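PDB 2W9J: signal recognition particle subunit srp14 from Schizosaccharomyces pombe, which forms part of the signal recognition particle, which probably mediates cotranslational targeting of secretory and membrane proteins to the endoplasmic reticulum. Local coordinates for residues 6-11 and 48-53; 44-49 and 65-70. One frame throughout, in Å; residues are numbered along the deposited sequence.

Contact 1 (6-11 and 48-53)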
loop_
_atom_site.group_PDB
_atom_site.type_symbol
_atom_site.label_atom_id
_atom_site.label_comp_id
_atom_site.label_asym_id
_atom_site.label_seq_id
_atom_site.Cartn_x
_atom_site.Cartn_y
_atom_site.Cartn_z
ATOM N N GLU A 6 -4.786 2.426 6.774
ATOM C CA GLU A 6 -5.128 1.182 7.457
ATOM C C GLU A 6 -5.943 0.251 6.557
ATOM O O GLU A 6 -5.765 -0.956 6.590
ATOM C CB GLU A 6 -5.794 1.453 8.821
ATOM C CG GLU A 6 -4.798 2.039 9.864
ATOM C CD GLU A 6 -5.407 2.401 11.245
ATOM O OE1 GLU A 6 -6.644 2.594 11.364
ATOM O OE2 GLU A 6 -4.623 2.505 12.227
ATOM N N GLU A 7 -6.805 0.807 5.717
ATOM C CA GLU A 7 -7.535 -0.006 4.736
ATOM C C GLU A 7 -6.657 -0.483 3.558
ATOM O O GLU A 7 -6.839 -1.593 3.067
ATOM C CB GLU A 7 -8.787 0.729 4.231
ATOM C CG GLU A 7 -9.794 -0.158 3.495
ATOM C CD GLU A 7 -10.212 -1.389 4.307
ATOM O OE1 GLU A 7 -10.613 -1.223 5.485
ATOM O OE2 GLU A 7 -10.138 -2.526 3.771
ATOM N N PHE A 8 -5.715 0.351 3.118
ATOM C CA PHE A 8 -4.796 -0.008 2.029
ATOM C C PHE A 8 -3.961 -1.218 2.411
ATOM O O PHE A 8 -3.784 -2.132 1.613
ATOM C CB PHE A 8 -3.875 1.166 1.721
ATOM C CG PHE A 8 -2.825 0.882 0.672
ATOM C CD1 PHE A 8 -3.068 1.167 -0.667
ATOM C CD2 PHE A 8 -1.579 0.396 1.026
ATOM C CE1 PHE A 8 -2.104 0.928 -1.633
ATOM C CE2 PHE A 8 -0.610 0.159 0.058
ATOM C CZ PHE A 8 -0.872 0.430 -1.264
ATOM N N LEU A 9 -3.448 -1.215 3.634
ATOM C CA LEU A 9 -2.684 -2.333 4.159
ATOM C C LEU A 9 -3.546 -3.570 4.335
ATOM O O LEU A 9 -3.050 -4.691 4.202
ATOM C CB LEU A 9 -2.058 -1.955 5.498
ATOM C CG LEU A 9 -1.043 -0.824 5.398
ATOM C CD1 LEU A 9 -0.607 -0.361 6.761
ATOM C CD2 LEU A 9 0.134 -1.235 4.548
ATOM N N LYS A 10 -4.826 -3.364 4.645
ATOM C CA LYS A 10 -5.759 -4.469 4.819
ATOM C C LYS A 10 -6.049 -5.129 3.478
ATOM O O LYS A 10 -6.119 -6.363 3.385
ATOM C CB LYS A 10 -7.059 -4.002 5.469
ATOM C CG LYS A 10 -8.136 -5.087 5.578
ATOM C CD LYS A 10 -7.614 -6.336 6.321
ATOM C CE LYS A 10 -8.497 -7.568 6.100
ATOM N NZ LYS A 10 -7.708 -8.836 6.128
ATOM N N LYS A 11 -6.208 -4.304 2.446
ATOM C CA LYS A 11 -6.567 -4.798 1.115
ATOM C C LYS A 11 -5.346 -5.353 0.376
ATOM O O LYS A 11 -5.479 -6.227 -0.484
ATOM C CB LYS A 11 -7.285 -3.702 0.311
ATOM C CG LYS A 11 -8.118 -4.205 -0.879
ATOM C CD LYS A 11 -9.134 -5.284 -0.491
ATOM C CE LYS A 11 -9.316 -6.294 -1.629
ATOM N NZ LYS A 11 -9.803 -7.622 -1.154
ATOM N N ILE A 48 0.542 6.678 -3.002
ATOM C CA ILE A 48 1.009 5.326 -3.299
ATOM C C ILE A 48 -0.070 4.504 -4.011
ATOM O O ILE A 48 -1.227 4.424 -3.543
ATOM C CB ILE A 48 1.441 4.607 -2.007
ATOM C CG1 ILE A 48 2.579 5.387 -1.369
ATOM C CG2 ILE A 48 1.888 3.181 -2.295
ATOM C CD1 ILE A 48 3.060 4.823 -0.089
ATOM N N ARG A 49 0.307 3.909 -5.142
ATOM C CA ARG A 49 -0.560 2.976 -5.862
ATOM C C ARG A 49 0.066 1.588 -5.848
ATOM O O ARG A 49 1.250 1.455 -6.145
ATOM C CB ARG A 49 -0.713 3.384 -7.314
ATOM C CG ARG A 49 -1.165 4.789 -7.569
ATOM C CD ARG A 49 -0.881 5.102 -9.028
ATOM N NE ARG A 49 -0.933 6.522 -9.363
ATOM C CZ ARG A 49 -0.109 7.451 -8.876
ATOM N NH1 ARG A 49 0.839 7.133 -7.980
ATOM N NH2 ARG A 49 -0.248 8.718 -9.277
ATOM N N ALA A 50 -0.714 0.561 -5.511
ATOM C CA ALA A 50 -0.255 -0.831 -5.614
ATOM C C ALA A 50 -1.180 -1.668 -6.502
ATOM O O ALA A 50 -2.393 -1.456 -6.542
ATOM C CB ALA A 50 -0.137 -1.450 -4.250
ATOM N N LYS A 51 -0.594 -2.606 -7.227
ATOM C CA LYS A 51 -1.361 -3.529 -8.046
ATOM C C LYS A 51 -0.676 -4.882 -8.000
ATOM O O LYS A 51 0.550 -4.966 -8.107
ATOM C CB LYS A 51 -1.462 -3.035 -9.490
ATOM C CG LYS A 51 -2.227 -3.976 -10.402
ATOM C CD LYS A 51 -2.221 -3.487 -11.847
ATOM C CE LYS A 51 -2.876 -4.506 -12.785
ATOM N NZ LYS A 51 -2.720 -4.138 -14.227
ATOM N N SER A 52 -1.468 -5.933 -7.820
ATOM C CA SER A 52 -0.942 -7.285 -7.834
ATOM C C SER A 52 -1.687 -8.090 -8.878
ATOM O O SER A 52 -2.911 -8.208 -8.814
ATOM C CB SER A 52 -1.059 -7.941 -6.450
ATOM O OG SER A 52 -0.397 -9.201 -6.412
ATOM N N GLY A 53 -0.941 -8.620 -9.842
ATOM C CA GLY A 53 -1.494 -9.482 -10.881
ATOM C C GLY A 53 -2.889 -9.089 -11.331
ATOM O O GLY A 53 -3.146 -7.917 -11.638
#
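Phe8 and Ala50 mark the nearest approach of the two backbones, their CA atoms 8.9 Å apart, a spacing that leaves the meeting of helix 5-17 and strand 45-51 mainly to side chains. Phe8 carries the helical side of the contact alone. Its CG stands anti to the backbone N (chi1 176°), which extends the ring from the helix to the strand and brings its far end, CZ, against two residues that face the same way. The CB of Ala50 lies 3.6 Å from Phe8 CZ and 4.0 Å from Phe8 CE1, meeting the ring obliquely. Ile48 joins through its shorter branch: CG2 sits 4.0 Å from Phe8 CZ, and the two side chains cross at about a right angle. Ile48 and Ala50 point toward the helix while Arg49 between them points away, the alternation expected of a strand with one covered face. A serine in place of Phe8 would probably leave Ala50 CB and Ile48 CG2 without their apolar partner and open a gap between helix and strand. Around this buried contact, Ile58 and Thr60 of the adjoining antiparallel strand 57-63 also touch Phe8, and Phe70 of helix 67-76 packs against both Phe8 and Ile48.

Contact 2 (44-49 and 65-70)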
loop_
_atom_site.group_PDB
_atom_site.type_symbol
_atom_site.label_atom_id
_atom_site.label_comp_id
_atom_site.label_asym_id
_atom_site.label_seq_id
_atom_site.Cartn_x
_atom_site.Cartn_y
_atom_site.Cartn_z
ATOM N N ALA A 44 3.309 18.619 2.194
ATOM C CA ALA A 44 3.818 17.666 1.216
ATOM C C ALA A 44 3.645 16.212 1.693
ATOM O O ALA A 44 3.982 15.868 2.838
ATOM C CB ALA A 44 5.280 17.970 0.892
ATOM N N SER A 45 3.087 15.376 0.818
ATOM C CA SER A 45 2.878 13.957 1.101
ATOM C C SER A 45 2.876 13.160 -0.198
ATOM O O SER A 45 3.077 13.734 -1.272
ATOM C CB SER A 45 1.582 13.736 1.872
ATOM O OG SER A 45 0.476 14.156 1.114
ATOM N N VAL A 46 2.651 11.846 -0.108
ATOM C CA VAL A 46 2.846 10.965 -1.265
ATOM C C VAL A 46 1.671 10.059 -1.554
ATOM O O VAL A 46 1.088 9.466 -0.645
ATOM C CB VAL A 46 4.154 10.154 -1.128
ATOM C CG1 VAL A 46 4.126 8.873 -1.958
ATOM C CG2 VAL A 46 5.324 11.023 -1.539
ATOM N N LEU A 47 1.330 9.958 -2.834
ATOM C CA LEU A 47 0.296 9.057 -3.283
ATOM C C LEU A 47 0.935 7.745 -3.686
ATOM O O LEU A 47 1.759 7.704 -4.595
ATOM C CB LEU A 47 -0.451 9.672 -4.455
ATOM C CG LEU A 47 -1.488 8.865 -5.235
ATOM C CD1 LEU A 47 -2.717 8.549 -4.413
ATOM C CD2 LEU A 47 -1.890 9.652 -6.447
ATOM N N ILE A 48 0.542 6.678 -3.002
ATOM C CA ILE A 48 1.009 5.326 -3.299
ATOM C C ILE A 48 -0.070 4.504 -4.011
ATOM O O ILE A 48 -1.227 4.424 -3.543
ATOM C CB ILE A 48 1.441 4.607 -2.007
ATOM C CG1 ILE A 48 2.579 5.387 -1.369
ATOM C CG2 ILE A 48 1.888 3.181 -2.295
ATOM C CD1 ILE A 48 3.060 4.823 -0.089
ATOM N N ARG A 49 0.307 3.909 -5.142
ATOM C CA ARG A 49 -0.560 2.976 -5.862
ATOM C C ARG A 49 0.066 1.588 -5.848
ATOM O O ARG A 49 1.250 1.455 -6.145
ATOM C CB ARG A 49 -0.713 3.384 -7.314
ATOM C CG ARG A 49 -1.165 4.789 -7.569
ATOM C CD ARG A 49 -0.881 5.102 -9.028
ATOM N NE ARG A 49 -0.933 6.522 -9.363
ATOM C CZ ARG A 49 -0.109 7.451 -8.876
ATOM N NH1 ARG A 49 0.839 7.133 -7.980
ATOM N NH2 ARG A 49 -0.248 8.718 -9.277
ATOM N N ASP A 65 4.777 12.809 7.870
ATOM C CA ASP A 65 4.847 12.530 9.299
ATOM C C ASP A 65 4.598 11.054 9.639
ATOM O O ASP A 65 5.026 10.571 10.685
ATOM C CB ASP A 65 3.847 13.419 10.052
ATOM C CG ASP A 65 4.263 14.891 10.090
ATOM O OD1 ASP A 65 5.446 15.197 9.799
ATOM O OD2 ASP A 65 3.403 15.745 10.419
ATOM N N TYR A 66 3.908 10.344 8.754
ATOM C CA TYR A 66 3.514 8.973 9.030
ATOM C C TYR A 66 4.333 7.959 8.223
ATOM O O TYR A 66 4.055 6.759 8.253
ATOM C CB TYR A 66 2.007 8.798 8.780
ATOM C CG TYR A 66 1.376 7.611 9.509
ATOM C CD1 TYR A 66 0.924 6.487 8.799
ATOM C CD2 TYR A 66 1.230 7.612 10.911
ATOM C CE1 TYR A 66 0.341 5.393 9.456
ATOM C CE2 TYR A 66 0.647 6.522 11.583
ATOM C CZ TYR A 66 0.208 5.417 10.844
ATOM O OH TYR A 66 -0.362 4.337 11.486
ATOM N N PHE A 67 5.354 8.443 7.518
ATOM C CA PHE A 67 6.194 7.589 6.668
ATOM C C PHE A 67 6.830 6.387 7.406
ATOM O O PHE A 67 6.614 5.226 7.025
ATOM C CB PHE A 67 7.266 8.437 5.969
ATOM C CG PHE A 67 6.977 8.729 4.517
ATOM C CD1 PHE A 67 5.703 9.127 4.100
ATOM C CD2 PHE A 67 7.998 8.628 3.565
ATOM C CE1 PHE A 67 5.443 9.395 2.768
ATOM C CE2 PHE A 67 7.752 8.893 2.230
ATOM C CZ PHE A 67 6.466 9.284 1.828
ATOM N N THR A 68 7.607 6.667 8.452
ATOM C CA THR A 68 8.206 5.616 9.283
ATOM C C THR A 68 7.182 4.523 9.634
ATOM O O THR A 68 7.388 3.340 9.326
ATOM C CB THR A 68 8.783 6.205 10.585
ATOM O OG1 THR A 68 9.813 7.147 10.270
ATOM C CG2 THR A 68 9.349 5.112 11.464
ATOM N N ASP A 69 6.080 4.952 10.262
ATOM C CA ASP A 69 4.991 4.083 10.716
ATOM C C ASP A 69 4.418 3.246 9.592
ATOM O O ASP A 69 4.299 2.023 9.724
ATOM C CB ASP A 69 3.872 4.928 11.331
ATOM C CG ASP A 69 4.173 5.355 12.761
ATOM O OD1 ASP A 69 4.358 4.462 13.633
ATOM O OD2 ASP A 69 4.207 6.586 13.015
ATOM N N PHE A 70 4.071 3.920 8.491
ATOM C CA PHE A 70 3.443 3.280 7.348
ATOM C C PHE A 70 4.355 2.282 6.686
ATOM O O PHE A 70 3.930 1.181 6.376
ATOM C CB PHE A 70 2.964 4.295 6.304
ATOM C CG PHE A 70 2.292 3.652 5.132
ATOM C CD1 PHE A 70 0.945 3.344 5.178
ATOM C CD2 PHE A 70 3.026 3.286 4.002
ATOM C CE1 PHE A 70 0.321 2.710 4.101
ATOM C CE2 PHE A 70 2.410 2.656 2.925
ATOM C CZ PHE A 70 1.051 2.369 2.974
#
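Val46 and Phe67 meet at about a right angle, with the valine at the rim of the ring: Val46 CB lies in the ring plane, 3.9 Å from Phe67 CZ. The methyl CG2 of Val46 adds a second touch, 4.0 Å from Phe67 CZ, while CE1 of the same ring approaches Val46 CB at 4.2 Å. The branch point and one methyl of the valine therefore share the far corner of the phenylalanine. On the helix side the bond from CA to CB of Phe67 does not aim at the strand; it is the turn about that bond, chi1 -103°, that carries the ring over to it. The second pair is built differently. Ile48 and Phe70 reach out from opposite directions, the isoleucine with its longer branch fully extended (chi2 178°), and CD1 comes obliquely to within 3.8 Å of Phe70 CE2. In Phe70 the bond leaving the CA already heads toward the strand.

The two phenylalanines lie three residues apart on the helix, the two aliphatic residues two apart on the strand, so neighbouring turns of one are matched by alternate positions of the other. The helix is just beginning here: Tyr66 occupies the N-cap position, and its carbonyl O accepts a hydrogen bond from the backbone N of Phe70, 2.8 Å away. Val62 of strand 57-63 touches both Phe67 and Ile48, and Phe71 lies edge-to-face with the Phe67 ring. Wholly apolar across its interface, the contact is ordinary helix-on-sheet packing of an alpha+beta protein. It fastens the start of the closing helix to strand 45-51, consistent with the alpha-beta-beta-beta-alpha fold of the SRP9/SRP14 family, whose two helices lie on one face of an antiparallel sheet.

Both contacts use one face of strand 45-51, each against a different helix: contact 1 holds helix 5-17, contact 2 helix 67-76. Ile48 serves both by dividing its branches, CG2 for the first and CD1 for the second. The helices also meet each other, with Phe8 CD2 3.8 Å from Phe70 CZ and Leu9 CD2 4.0 Å from Phe70 CE1, which makes the two contacts parts of one hydrophobic core. Their centres lie about 13 Å apart. Contact 1, centred about 4 Å from the centre of the fold, joins only buried residues, whereas contact 2 runs outward to the partly exposed Val46 and Phe67. The chemistry is apolar throughout; the difference lies in burial and ring approach.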